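Putative isochorismatase (Burkholderia xenovorans, PDB 3OQP) is a putative member of the isochorismatase family and probably works as a hydrolase. Local coordinates at residues 4-9 with 105-110; 13-18 with 53-58; 144-149 with 159-164. One frame throughout, in Å; residues are numbered along the deposited sequence.

Contact 1. Residues 4-9 with 105-110; sequences TPRRAL and AARQID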
loop_
_atom_site.group_PDB
_atom_site.type_symbol
_atom_site.label_atom_id
_atom_site.label_comp_id
_atom_site.label_asym_id
_atom_site.label_seq_id
_atom_site.Cartn_x
_atom_site.Cartn_y
_atom_site.Cartn_z
ATOM N N THR A 4 21.922 -15.952 -7.937
ATOM C CA THR A 4 21.622 -15.996 -6.500
ATOM C C THR A 4 21.013 -14.665 -6.027
ATOM O O THR A 4 21.603 -13.600 -6.321
ATOM C CB THR A 4 22.891 -16.248 -5.710
ATOM O OG1 THR A 4 23.564 -17.391 -6.264
ATOM C CG2 THR A 4 22.587 -16.432 -4.185
ATOM N N PRO A 5 19.881 -14.672 -5.304
ATOM C CA PRO A 5 19.434 -13.358 -4.751
ATOM C C PRO A 5 20.506 -12.689 -3.938
ATOM O O PRO A 5 21.232 -13.329 -3.175
ATOM C CB PRO A 5 18.259 -13.730 -3.837
ATOM C CG PRO A 5 17.776 -15.003 -4.422
ATOM C CD PRO A 5 18.987 -15.756 -4.893
ATOM N N ARG A 6 20.628 -11.370 -4.103
ATOM C CA ARG A 6 21.532 -10.517 -3.312
ATOM C C ARG A 6 20.652 -9.636 -2.428
ATOM O O ARG A 6 20.075 -8.658 -2.885
ATOM C CB ARG A 6 22.447 -9.757 -4.212
ATOM C CG ARG A 6 23.276 -8.685 -3.511
ATOM C CD ARG A 6 24.035 -9.126 -2.297
ATOM N NE ARG A 6 24.995 -8.071 -1.968
ATOM C CZ ARG A 6 25.801 -8.092 -0.931
ATOM N NH1 ARG A 6 25.754 -9.131 -0.070
ATOM N NH2 ARG A 6 26.595 -7.036 -0.726
ATOM N N ARG A 7 20.436 -10.118 -1.213
ATOM C CA ARG A 7 19.437 -9.629 -0.295
ATOM C C ARG A 7 20.059 -8.594 0.653
ATOM O O ARG A 7 21.215 -8.723 1.059
ATOM C CB ARG A 7 18.785 -10.764 0.539
ATOM C CG ARG A 7 17.983 -11.729 -0.251
ATOM C CD ARG A 7 17.778 -13.078 0.432
ATOM N NE ARG A 7 16.674 -13.824 -0.107
ATOM C CZ ARG A 7 16.688 -15.057 -0.644
ATOM N NH1 ARG A 7 17.800 -15.780 -0.713
ATOM N NH2 ARG A 7 15.550 -15.632 -0.989
ATOM N N ALA A 8 19.240 -7.630 1.043
ATOM C CA ALA A 8 19.491 -6.794 2.211
ATOM C C ALA A 8 18.264 -7.034 3.121
ATOM O O ALA A 8 17.146 -6.983 2.656
ATOM C CB ALA A 8 19.682 -5.269 1.888
ATOM N N LEU A 9 18.505 -7.176 4.405
ATOM C CA LEU A 9 17.432 -7.227 5.381
ATOM C C LEU A 9 17.214 -5.809 5.956
ATOM O O LEU A 9 18.129 -5.224 6.538
ATOM C CB LEU A 9 17.834 -8.174 6.523
ATOM C CG LEU A 9 16.803 -8.313 7.632
ATOM C CD1 LEU A 9 15.574 -9.054 7.116
ATOM C CD2 LEU A 9 17.444 -9.004 8.874
ATOM N N ALA A 105 22.020 0.088 -3.907
ATOM C CA ALA A 105 22.581 -0.070 -5.244
ATOM C C ALA A 105 24.081 -0.260 -5.241
ATOM O O ALA A 105 24.607 -1.068 -6.003
ATOM C CB ALA A 105 22.163 1.080 -6.134
ATOM N N ALA A 106 24.735 0.391 -4.288
ATOM C CA ALA A 106 26.193 0.344 -4.138
ATOM C C ALA A 106 26.627 -1.044 -3.654
ATOM O O ALA A 106 27.805 -1.378 -3.687
ATOM C CB ALA A 106 26.703 1.473 -3.174
ATOM N N ARG A 107 25.680 -1.856 -3.185
ATOM C CA ARG A 107 25.975 -3.197 -2.658
ATOM C C ARG A 107 25.348 -4.266 -3.542
ATOM O O ARG A 107 25.171 -5.451 -3.151
ATOM C CB ARG A 107 25.519 -3.272 -1.196
ATOM C CG ARG A 107 26.592 -2.650 -0.374
ATOM C CD ARG A 107 26.106 -2.047 0.784
ATOM N NE ARG A 107 27.220 -1.372 1.450
ATOM C CZ ARG A 107 27.524 -0.086 1.247
ATOM N NH1 ARG A 107 26.774 0.690 0.455
ATOM N NH2 ARG A 107 28.514 0.460 1.916
ATOM N N GLN A 108 24.970 -3.842 -4.732
ATOM C CA GLN A 108 24.409 -4.785 -5.707
ATOM C C GLN A 108 23.086 -5.457 -5.265
ATOM O O GLN A 108 22.727 -6.534 -5.739
ATOM C CB GLN A 108 25.411 -5.987 -6.024
ATOM C CG GLN A 108 26.793 -5.688 -6.341
ATOM C CD GLN A 108 27.485 -6.840 -7.007
ATOM O OE1 GLN A 108 27.663 -7.957 -6.450
ATOM N NE2 GLN A 108 27.939 -6.565 -8.197
ATOM N N ILE A 109 22.358 -4.837 -4.345
ATOM C CA ILE A 109 21.141 -5.473 -3.838
ATOM C C ILE A 109 20.080 -5.570 -4.916
ATOM O O ILE A 109 19.744 -4.555 -5.552
ATOM C CB ILE A 109 20.603 -4.690 -2.628
ATOM C CG1 ILE A 109 21.660 -4.603 -1.523
ATOM C CG2 ILE A 109 19.233 -5.269 -2.146
ATOM C CD1 ILE A 109 22.226 -5.927 -0.997
ATOM N N ASP A 110 19.531 -6.771 -5.125
ATOM C CA ASP A 110 18.458 -6.972 -6.067
ATOM C C ASP A 110 17.165 -7.359 -5.355
ATOM O O ASP A 110 16.092 -7.380 -6.003
ATOM C CB ASP A 110 18.799 -7.952 -7.216
ATOM C CG ASP A 110 19.054 -9.371 -6.797
ATOM O OD1 ASP A 110 18.778 -9.768 -5.642
ATOM O OD2 ASP A 110 19.552 -10.120 -7.686
#
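Arg6 reaches across to the carbonyl of Arg107 and holds it with two nitrogens of one guanidinium, a small example of how a loop is pinned at the end of a helix. Arg6 NE lies 2.9 Å from Arg107 O, almost in line with the C=O bond, and Arg6 NH2 comes to the same oxygen at 3.2 Å from well off that line. The oxygen sits close to the guanidinium plane, so the paired grip limits rotation of the group. A chi1 of 171° puts Arg6 CG beside Gln108 O at 3.1 Å, and the bend at chi2 (51°) turns CD and the guanidinium toward Arg107 O. The Arg6 backbone is held as well. Asp110 OD1 accepts from Arg6 N at 2.9 Å, met from above the carboxylate plane, while Asp110 N donates to Arg6 O at 3.0 Å, so one residue answers both polar groups of the other. Ile109 packs beside these bonds: its CD1 touches Arg6 NE at 3.6 Å and Ala8 CB at 3.9 Å. The same methyl lies against Arg7 O, a buried carbonyl without a polar partner in the model.

Behind this first shell, a Schellman motif ends helix 100-105. Gln108, at a phi of 63°, lets the chain turn, with Gln108 N bonded to Ala105 O and Ile109 N to Leu104 O. Arg107 sends its own guanidinium back to Trp103, by a hydrogen bond to the carbonyl and a cation-pi contact.

Backbone hydrogen bonds join Arg6, just before strand 7-12, and Ala8 with Thr111 of strand 111-115. Leu104 of helix 100-105 packs on Ala8 and Ile109, whereas the Arg7 side chain packs on helix 179-188 and forms a salt bridge with Glu138 of strand 136-140.

Contact 2. Residues 13-18 with 53-58; sequences DVQNEY and IVQNFA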
loop_
_atom_site.group_PDB
_atom_site.type_symbol
_atom_site.label_atom_id
_atom_site.label_comp_id
_atom_site.label_asym_id
_atom_site.label_seq_id
_atom_site.Cartn_x
_atom_site.Cartn_y
_atom_site.Cartn_z
ATOM N N ASP A 13 11.533 0.358 11.893
ATOM C CA ASP A 13 10.869 0.995 13.038
ATOM C C ASP A 13 10.569 0.040 14.187
ATOM O O ASP A 13 9.484 0.095 14.792
ATOM C CB ASP A 13 9.614 1.736 12.620
ATOM C CG ASP A 13 9.869 2.828 11.580
ATOM O OD1 ASP A 13 11.028 3.103 11.211
ATOM O OD2 ASP A 13 8.852 3.434 11.105
ATOM N N VAL A 14 11.559 -0.761 14.577
ATOM C CA VAL A 14 11.429 -1.648 15.698
ATOM C C VAL A 14 11.786 -0.910 16.963
ATOM O O VAL A 14 12.890 -1.028 17.505
ATOM C CB VAL A 14 12.152 -3.020 15.425
ATOM C CG1 VAL A 14 12.025 -3.954 16.680
ATOM C CG2 VAL A 14 11.643 -3.744 14.149
ATOM N N GLN A 15 10.788 -0.138 17.382
ATOM C CA GLN A 15 10.885 0.849 18.436
ATOM C C GLN A 15 9.929 0.590 19.561
ATOM O O GLN A 15 8.908 -0.127 19.415
ATOM C CB GLN A 15 10.600 2.203 17.785
ATOM C CG GLN A 15 11.740 2.703 16.877
ATOM C CD GLN A 15 11.359 3.850 15.965
ATOM O OE1 GLN A 15 11.011 3.665 14.797
ATOM N NE2 GLN A 15 11.427 5.062 16.495
ATOM N N ASN A 16 10.267 1.092 20.760
ATOM C CA ASN A 16 9.521 0.770 21.952
ATOM C C ASN A 16 8.072 1.172 21.914
ATOM O O ASN A 16 7.249 0.483 22.556
ATOM C CB ASN A 16 10.166 1.434 23.174
ATOM C CG ASN A 16 11.504 0.841 23.522
ATOM O OD1 ASN A 16 11.704 -0.365 23.338
ATOM N ND2 ASN A 16 12.426 1.675 24.041
ATOM N N GLU A 17 7.687 2.163 21.119
ATOM C CA GLU A 17 6.333 2.635 21.008
ATOM C C GLU A 17 5.390 1.497 20.667
ATOM O O GLU A 17 4.229 1.478 21.094
ATOM C CB GLU A 17 6.190 3.712 19.908
ATOM C CG GLU A 17 5.009 4.572 20.048
ATOM C CD GLU A 17 5.201 5.540 21.231
ATOM O OE1 GLU A 17 5.917 6.588 21.062
ATOM O OE2 GLU A 17 4.633 5.248 22.322
ATOM N N TYR A 18 5.874 0.570 19.814
ATOM C CA TYR A 18 5.127 -0.565 19.353
ATOM C C TYR A 18 4.993 -1.718 20.365
ATOM O O TYR A 18 4.180 -2.654 20.175
ATOM C CB TYR A 18 5.736 -1.141 18.066
ATOM C CG TYR A 18 5.515 -0.259 16.858
ATOM C CD1 TYR A 18 4.244 0.058 16.444
ATOM C CD2 TYR A 18 6.600 0.288 16.135
ATOM C CE1 TYR A 18 4.014 0.860 15.318
ATOM C CE2 TYR A 18 6.361 1.011 14.952
ATOM C CZ TYR A 18 5.079 1.357 14.599
ATOM O OH TYR A 18 4.836 2.080 13.460
ATOM N N ILE A 53 18.926 -0.790 9.588
ATOM C CA ILE A 53 17.985 -0.389 10.601
ATOM C C ILE A 53 17.367 0.958 10.219
ATOM O O ILE A 53 18.062 1.899 9.863
ATOM C CB ILE A 53 18.717 -0.238 11.962
ATOM C CG1 ILE A 53 19.363 -1.547 12.391
ATOM C CG2 ILE A 53 17.809 0.334 13.064
ATOM C CD1 ILE A 53 18.474 -2.716 12.437
ATOM N N VAL A 54 16.050 1.058 10.371
ATOM C CA VAL A 54 15.276 2.277 10.110
ATOM C C VAL A 54 14.662 2.703 11.445
ATOM O O VAL A 54 14.060 1.846 12.128
ATOM C CB VAL A 54 14.192 2.049 9.076
ATOM C CG1 VAL A 54 13.416 3.350 8.805
ATOM C CG2 VAL A 54 14.808 1.428 7.783
ATOM N N GLN A 55 14.753 3.995 11.768
ATOM C CA GLN A 55 14.152 4.556 12.965
ATOM C C GLN A 55 13.283 5.738 12.544
ATOM O O GLN A 55 13.772 6.659 11.857
ATOM C CB GLN A 55 15.259 4.957 13.946
ATOM C CG GLN A 55 14.764 5.425 15.301
ATOM C CD GLN A 55 15.901 5.676 16.304
ATOM O OE1 GLN A 55 17.071 5.770 15.937
ATOM N NE2 GLN A 55 15.560 5.639 17.579
ATOM N N ASN A 56 12.057 5.775 13.046
ATOM C CA ASN A 56 11.062 6.764 12.685
ATOM C C ASN A 56 10.961 7.805 13.817
ATOM O O ASN A 56 10.751 7.414 14.972
ATOM C CB ASN A 56 9.707 6.095 12.462
ATOM C CG ASN A 56 8.636 7.048 12.036
ATOM O OD1 ASN A 56 8.520 7.322 10.841
ATOM N ND2 ASN A 56 7.846 7.596 13.009
ATOM N N PHE A 57 11.098 9.092 13.495
ATOM C CA PHE A 57 10.888 10.113 14.484
ATOM C C PHE A 57 9.796 11.091 14.103
ATOM O O PHE A 57 9.654 11.477 12.950
ATOM C CB PHE A 57 12.173 10.920 14.640
ATOM C CG PHE A 57 13.277 10.179 15.321
ATOM C CD1 PHE A 57 13.205 9.868 16.679
ATOM C CD2 PHE A 57 14.443 9.895 14.645
ATOM C CE1 PHE A 57 14.257 9.228 17.314
ATOM C CE2 PHE A 57 15.508 9.250 15.296
ATOM C CZ PHE A 57 15.392 8.921 16.614
ATOM N N ALA A 58 9.091 11.552 15.140
ATOM C CA ALA A 58 8.191 12.697 15.090
ATOM C C ALA A 58 8.826 13.737 16.033
ATOM O O ALA A 58 9.708 13.419 16.850
ATOM C CB ALA A 58 6.827 12.355 15.580
HETATM O O HOH W 1 14.314 -0.655 13.432
#
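The amide of Gln15 engages both backbone polar groups of Asn56, much as a paired strand would. Gln15 NE2 donates to Asn56 O at 2.9 Å in a nearly straight bond (178°), with that oxygen in the amide plane. Gln15 OE1 accepts from Asn56 N at 2.9 Å, the donor standing above the plane of the Gln15 carbonyl. The Gln55 amide is turned nearly perpendicular to that of Gln15, its OE1 bonded to Tyr86 OH; both amide nitrogens also donate to Ala72 O. Gln55 CG packs 3.6 Å from Gln15 NE2. Asp13 crosses Val54 and Asn56 obliquely, with Asp13 OD1 3.4 Å from Val54 CG1 and Asp13 OD2 3.1 Å from Asn56 CB.

All this happens where strands 7-12 and 51-56, neighbours in the parallel sheet, reach their C-terminal ends, the usual place for an active site in an alpha/beta fold. Asp13 forms a salt bridge with Lys89, consistent with the Asp-Lys-Cys catalytic triad of the family, whose cysteine would be Cys122, here oxidised to sulfinoalanine. Lys89 also bonds Asn56 OD1. Asp13 N meets Val54 O at 2.9 Å, and a water continues the link by donating to that carbonyl while accepting from Val14 N.

Contact 3. Residues 144-149 with 159-164; sequences TGSVPY and EEIHRV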
loop_
_atom_site.group_PDB
_atom_site.type_symbol
_atom_site.label_atom_id
_atom_site.label_comp_id
_atom_site.label_asym_id
_atom_site.label_seq_id
_atom_site.Cartn_x
_atom_site.Cartn_y
_atom_site.Cartn_z
ATOM N N THR A 144 6.763 -9.050 11.325
ATOM C CA THR A 144 6.071 -7.815 11.004
ATOM C C THR A 144 4.790 -7.726 11.846
ATOM O O THR A 144 4.545 -8.594 12.671
ATOM C CB THR A 144 5.792 -7.724 9.518
ATOM O OG1 THR A 144 5.086 -8.893 9.089
ATOM C CG2 THR A 144 7.103 -7.628 8.714
ATOM N N GLY A 145 3.926 -6.750 11.640
ATOM C CA GLY A 145 2.649 -6.727 12.336
ATOM C C GLY A 145 1.883 -5.425 12.244
ATOM O O GLY A 145 2.437 -4.389 11.772
ATOM N N SER A 146 0.642 -5.496 12.722
ATOM C CA SER A 146 -0.332 -4.416 12.642
ATOM C C SER A 146 -0.990 -4.150 13.980
ATOM O O SER A 146 -0.755 -4.868 14.967
ATOM C CB SER A 146 -1.425 -4.720 11.589
ATOM O OG SER A 146 -0.888 -4.824 10.276
ATOM N N VAL A 147 -1.754 -3.067 13.989
ATOM C CA VAL A 147 -2.561 -2.599 15.129
ATOM C C VAL A 147 -3.988 -2.508 14.557
ATOM O O VAL A 147 -4.167 -2.382 13.365
ATOM C CB VAL A 147 -2.110 -1.211 15.660
ATOM C CG1 VAL A 147 -0.624 -1.267 15.998
ATOM C CG2 VAL A 147 -2.424 -0.068 14.691
ATOM N N PRO A 148 -5.029 -2.531 15.411
ATOM C CA PRO A 148 -6.414 -2.319 14.918
ATOM C C PRO A 148 -6.662 -0.805 14.738
ATOM O O PRO A 148 -6.041 0.048 15.401
ATOM C CB PRO A 148 -7.272 -2.907 16.032
ATOM C CG PRO A 148 -6.465 -2.571 17.257
ATOM C CD PRO A 148 -5.012 -2.872 16.836
ATOM N N TYR A 149 -7.583 -0.474 13.842
ATOM C CA TYR A 149 -7.947 0.902 13.570
ATOM C C TYR A 149 -9.492 0.998 13.466
ATOM O O TYR A 149 -10.166 0.101 12.906
ATOM C CB TYR A 149 -7.460 1.366 12.190
ATOM C CG TYR A 149 -5.990 1.645 12.024
ATOM C CD1 TYR A 149 -5.202 2.114 13.033
ATOM C CD2 TYR A 149 -5.440 1.622 10.763
ATOM C CE1 TYR A 149 -3.868 2.450 12.819
ATOM C CE2 TYR A 149 -4.090 1.966 10.526
ATOM C CZ TYR A 149 -3.313 2.378 11.568
ATOM O OH TYR A 149 -1.988 2.658 11.329
ATOM N N GLU A 159 -5.570 -8.381 12.993
ATOM C CA GLU A 159 -5.472 -9.595 12.230
ATOM C C GLU A 159 -5.969 -9.368 10.800
ATOM O O GLU A 159 -5.360 -9.837 9.841
ATOM C CB GLU A 159 -6.256 -10.736 12.899
ATOM C CG GLU A 159 -6.077 -12.123 12.233
ATOM C CD GLU A 159 -6.857 -12.323 10.946
ATOM O OE1 GLU A 159 -7.930 -11.679 10.719
ATOM O OE2 GLU A 159 -6.427 -13.225 10.169
ATOM N N GLU A 160 -7.079 -8.667 10.645
ATOM C CA GLU A 160 -7.642 -8.451 9.310
ATOM C C GLU A 160 -6.654 -7.598 8.493
ATOM O O GLU A 160 -6.388 -7.861 7.326
ATOM C CB GLU A 160 -8.986 -7.736 9.341
ATOM C CG GLU A 160 -10.162 -8.534 9.751
ATOM C CD GLU A 160 -11.423 -7.706 9.863
ATOM O OE1 GLU A 160 -11.368 -6.570 10.434
ATOM O OE2 GLU A 160 -12.484 -8.210 9.430
ATOM N N ILE A 161 -6.119 -6.548 9.101
ATOM C CA ILE A 161 -5.184 -5.654 8.392
ATOM C C ILE A 161 -3.948 -6.468 7.946
ATOM O O ILE A 161 -3.520 -6.369 6.808
ATOM C CB ILE A 161 -4.811 -4.415 9.208
ATOM C CG1 ILE A 161 -6.053 -3.572 9.450
ATOM C CG2 ILE A 161 -3.673 -3.621 8.496
ATOM C CD1 ILE A 161 -5.863 -2.384 10.345
ATOM N N HIS A 162 -3.315 -7.172 8.866
ATOM C CA HIS A 162 -2.116 -7.896 8.574
ATOM C C HIS A 162 -2.317 -8.974 7.541
ATOM O O HIS A 162 -1.514 -9.141 6.634
ATOM C CB HIS A 162 -1.508 -8.461 9.858
ATOM C CG HIS A 162 -0.220 -9.189 9.666
ATOM N ND1 HIS A 162 0.990 -8.551 9.494
ATOM C CD2 HIS A 162 0.030 -10.513 9.645
ATOM C CE1 HIS A 162 1.932 -9.479 9.397
ATOM N NE2 HIS A 162 1.379 -10.673 9.491
ATOM N N ARG A 163 -3.425 -9.693 7.674
ATOM C CA ARG A 163 -3.776 -10.719 6.703
ATOM C C ARG A 163 -4.036 -10.152 5.306
ATOM O O ARG A 163 -3.526 -10.690 4.290
ATOM C CB ARG A 163 -4.940 -11.576 7.168
ATOM C CG ARG A 163 -5.410 -12.607 6.162
ATOM C CD ARG A 163 -6.331 -13.721 6.689
ATOM N NE ARG A 163 -7.366 -13.130 7.534
ATOM C CZ ARG A 163 -8.493 -12.573 7.106
ATOM N NH1 ARG A 163 -8.832 -12.601 5.839
ATOM N NH2 ARG A 163 -9.305 -11.995 7.974
ATOM N N VAL A 164 -4.894 -9.167 5.229
ATOM C CA VAL A 164 -5.181 -8.506 3.966
ATOM C C VAL A 164 -3.880 -8.085 3.292
ATOM O O VAL A 164 -3.670 -8.315 2.142
ATOM C CB VAL A 164 -6.203 -7.375 4.107
ATOM C CG1 VAL A 164 -6.085 -6.405 2.922
ATOM C CG2 VAL A 164 -7.626 -7.938 4.210
#
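His162 swings its ring toward Thr144 because CG stands opposite the backbone N (chi1 -178°), while chi1 of -63° at Ser146 sets Ser146 OG against Ile161 CG2 at 3.5 Å and near His162 N at 3.7 Å. Thr144 OG1 lies in the plane of the imidazole, at its edge, 3.2 Å from His162 CE1. Gly145 CA approaches the ring obliquely, 3.8 Å from His162 ND1. No hydrogen bond crosses between the two segments; the ring is fixed instead by Thr119 OG1 at ND1 and the carbonyl of His141 at NE2, and Thr144 OG1 itself bonds Leu140 O.

Helix 158-173 here backs the connection that leads from strand 144-145 into the short hairpin of strands 149-151 and 154-156. The methyls of Ile161 lie against oxygens of that connection, CG2 on the Ser146 hydroxyl and Ile161 CD1 3.5 Å from Val147 O. Val147 O is buried without a polar partner in the model. The apolar contact is with Tyr149, whose CD2 comes within 4.0 Å of Ile161 CD1, the two side chains crossing at about a right angle. Ser146 OG and Tyr149 OH each bond a different ring nitrogen of His120, which places the contact next to the loop carrying the oxidised Cys122, probably part of the active site. Tyr149 also packs on Ser171 of the second subunit, at the dimer interface.

How the contacts relate
Starting at the N terminus, the chain enters strand 7-12 through contact 1, which closes a long loop by meeting the turn before strand 111-115. Contact 2 is nested inside that loop: residues 13-18 follow the same strand directly, and 53-58 return after helix 30-47 at the end of the adjacent strand. The two contacts therefore lie at opposite ends of strand 7-12, their centres 23 Å apart. Contact 3 comes later, in series with both, closing a short loop between strand 144-145 and helix 158-173. It lies across the chain's centre from contact 1 but nearer contact 2, with centres 18 Å apart and no direct touch.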